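Local coordinates for protein alanine dehydrogenase (Archaeoglobus fulgidus, PDB 1OMO) that catalyses the NAD-dependent, reversible oxidative deamination of L-alanine to pyruvate, working as a homodimer of two-domain subunits related to mu-crystallin, at residues 104-108 / 296-300. Residues are numbered along the deposited sequence; the frame is centred on the assembly and turned at random.
Sequences TTSLR and QDVAV
A buried arginine–aspartate salt bridge at the nicotinamide-adenine-dinucleotide pocket, which Arg108 helps to line, joins helices 102-120 and 294-311, whose short segments 104-108 and 296-300 cross at 104° with axes 9.8 Å apart. Arg108 grips Asp297 side-on with two nitrogens: its NE gives a 2.7 Å bond to OD1 of Asp297, and its NH2 reaches OD2 of Asp297 at 2.9 Å along a nearly straight line (175°). A weak, longer NH2 bond (3.2 Å) also reaches OD1 of Asp297. The two planes are not coplanar, so NE meets OD1 from above the carboxylate, whereas NH2 approaches OD2 on its syn side. With CG between the backbone N and the carbonyl carbon (chi1 60°) and a bend at chi2, the side chain of Arg108 sets its guanidinium beside Thr105. CG2 of Thr105 then lies over the centre of one guanidinium face, and OE1 of Gln296, itself bonded to the backbone N of Leu293, sits over the rim of the other. A water donates to OD1 of Asp297 at 2.8 Å and hydrogen-bonds OG1 of Thr104, adding a third partner to that oxygen. Alongside, CG1 of Val300 packs 3.6 Å from CB of Thr104. Arg108 also binds the cofactor through NH1, while OD2 of Asp297 pairs with Lys65, probably the proton donor/acceptor. A leucine in place of Arg108 would probably leave the buried Asp297 carboxylate without its two-nitrogen clamp and the cofactor without the NH1 hydrogen bond. Cofactor, arginine, aspartate and lysine thus form a buried charge network at this two-domain enzyme's NAD site.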
ATOM      1  N   THR A 104       2.732  12.180 -13.277  1.00 15.83           N
ATOM      2  CA  THR A 104       1.520  12.745 -12.719  1.00 14.80           C
ATOM      3  C   THR A 104       1.673  13.150 -11.284  1.00 15.76           C
ATOM      4  O   THR A 104       0.845  13.879 -10.766  1.00 17.76           O
ATOM      5  CB  THR A 104       0.265  11.803 -12.860  1.00 14.31           C
ATOM      6  OG1 THR A 104       0.544  10.500 -12.323  1.00 12.67           O
ATOM      7  CG2 THR A 104      -0.170  11.703 -14.342  1.00 12.08           C
ATOM      8  N   THR A 105       2.713  12.662 -10.616  1.00 17.62           N
ATOM      9  CA  THR A 105       2.929  13.067  -9.222  1.00 16.31           C
ATOM     10  C   THR A 105       3.381  14.547  -9.261  1.00 15.68           C
ATOM     11  O   THR A 105       2.914  15.376  -8.471  1.00 13.72           O
ATOM     12  CB  THR A 105       4.009  12.177  -8.535  1.00 17.99           C
ATOM     13  OG1 THR A 105       3.483  10.857  -8.351  1.00 17.24           O
ATOM     14  CG2 THR A 105       4.447  12.758  -7.202  1.00 15.00           C
ATOM     15  N   SER A 106       4.256  14.884 -10.210  1.00 15.17           N
ATOM     16  CA  SER A 106       4.742  16.273 -10.344  1.00 15.46           C
ATOM     17  C   SER A 106       3.591  17.167 -10.813  1.00 16.00           C
ATOM     18  O   SER A 106       3.367  18.261 -10.274  1.00 16.22           O
ATOM     19  CB  SER A 106       5.894  16.364 -11.364  1.00 12.98           C
ATOM     20  OG  SER A 106       7.111  15.958 -10.775  1.00 15.31           O
ATOM     21  N   LEU A 107       2.847  16.660 -11.795  1.00 18.01           N
ATOM     22  CA  LEU A 107       1.717  17.364 -12.385  1.00 16.99           C
ATOM     23  C   LEU A 107       0.680  17.736 -11.340  1.00 17.80           C
ATOM     24  O   LEU A 107       0.312  18.907 -11.231  1.00 17.92           O
ATOM     25  CB  LEU A 107       1.059  16.498 -13.456  1.00 17.00           C
ATOM     26  CG  LEU A 107       0.489  17.119 -14.742  1.00 21.38           C
ATOM     27  CD1 LEU A 107      -0.914  16.594 -14.963  1.00 20.54           C
ATOM     28  CD2 LEU A 107       0.501  18.603 -14.715  1.00 17.47           C
ATOM     29  N   ARG A 108       0.209  16.759 -10.555  1.00 16.64           N
ATOM     30  CA  ARG A 108      -0.826  17.064  -9.594  1.00 15.12           C
ATOM     31  C   ARG A 108      -0.326  17.880  -8.394  1.00 15.35           C
ATOM     32  O   ARG A 108      -1.121  18.434  -7.651  1.00 15.75           O
ATOM     33  CB  ARG A 108      -1.557  15.793  -9.145  1.00 13.14           C
ATOM     34  CG  ARG A 108      -0.726  14.697  -8.471  1.00 16.54           C
ATOM     35  CD  ARG A 108      -0.162  15.060  -7.089  1.00 14.12           C
ATOM     36  NE  ARG A 108       0.111  13.861  -6.281  1.00 16.43           N
ATOM     37  CZ  ARG A 108       0.933  13.821  -5.230  1.00 16.72           C
ATOM     38  NH1 ARG A 108       1.593  14.909  -4.862  1.00 16.75           N
ATOM     39  NH2 ARG A 108       1.046  12.713  -4.500  1.00 15.67           N
ATOM     40  N   GLN A 296      -5.281  12.807  -4.715  1.00 18.63           N
ATOM     41  CA  GLN A 296      -4.839  13.551  -5.912  1.00 20.83           C
ATOM     42  C   GLN A 296      -4.308  12.578  -6.984  1.00 19.30           C
ATOM     43  O   GLN A 296      -4.561  12.756  -8.185  1.00 18.64           O
ATOM     44  CB  GLN A 296      -3.744  14.609  -5.575  1.00 18.18           C
ATOM     45  CG  GLN A 296      -4.196  15.680  -4.560  1.00 22.83           C
ATOM     46  CD  GLN A 296      -3.061  16.592  -3.987  1.00 25.76           C
ATOM     47  OE1 GLN A 296      -2.052  16.116  -3.487  1.00 25.74           O
ATOM     48  NE2 GLN A 296      -3.274  17.899  -4.037  1.00 28.34           N
ATOM     49  N   ASP A 297      -3.590  11.547  -6.555  1.00 18.76           N
ATOM     50  CA  ASP A 297      -3.041  10.573  -7.503  1.00 17.14           C
ATOM     51  C   ASP A 297      -4.179   9.737  -8.138  1.00 17.12           C
ATOM     52  O   ASP A 297      -4.177   9.493  -9.328  1.00 16.37           O
ATOM     53  CB  ASP A 297      -2.019   9.675  -6.789  1.00 16.07           C
ATOM     54  CG  ASP A 297      -0.864  10.457  -6.226  1.00 17.00           C
ATOM     55  OD1 ASP A 297      -0.297  11.253  -6.988  1.00 14.50           O
ATOM     56  OD2 ASP A 297      -0.508  10.284  -5.027  1.00 17.34           O
ATOM     57  N   VAL A 298      -5.165   9.313  -7.350  1.00 18.19           N
ATOM     58  CA  VAL A 298      -6.273   8.546  -7.943  1.00 20.59           C
ATOM     59  C   VAL A 298      -7.136   9.406  -8.886  1.00 21.81           C
ATOM     60  O   VAL A 298      -7.423   8.994 -10.033  1.00 21.84           O
ATOM     61  CB  VAL A 298      -7.166   7.896  -6.867  1.00 21.54           C
ATOM     62  CG1 VAL A 298      -8.327   7.144  -7.541  1.00 23.36           C
ATOM     63  CG2 VAL A 298      -6.330   6.902  -6.039  1.00 21.36           C
ATOM     64  N   ALA A 299      -7.518  10.601  -8.426  1.00 21.17           N
ATOM     65  CA  ALA A 299      -8.321  11.528  -9.239  1.00 20.83           C
ATOM     66  C   ALA A 299      -7.641  11.709 -10.590  1.00 21.16           C
ATOM     67  O   ALA A 299      -8.231  11.516 -11.658  1.00 22.86           O
ATOM     68  CB  ALA A 299      -8.442  12.888  -8.540  1.00 19.36           C
ATOM     69  N   VAL A 300      -6.373  12.058 -10.535  1.00 20.36           N
ATOM     70  CA  VAL A 300      -5.635  12.260 -11.743  1.00 19.42           C
ATOM     71  C   VAL A 300      -5.451  10.974 -12.562  1.00 18.93           C
ATOM     72  O   VAL A 300      -5.446  11.025 -13.784  1.00 16.89           O
ATOM     73  CB  VAL A 300      -4.281  12.905 -11.422  1.00 21.00           C
ATOM     74  CG1 VAL A 300      -3.231  12.368 -12.348  1.00 21.40           C
ATOM     75  CG2 VAL A 300      -4.385  14.432 -11.571  1.00 17.55           C
TER
HETATM   76  O   HOH W   1       0.230  10.377  -9.623  1.00 12.35           O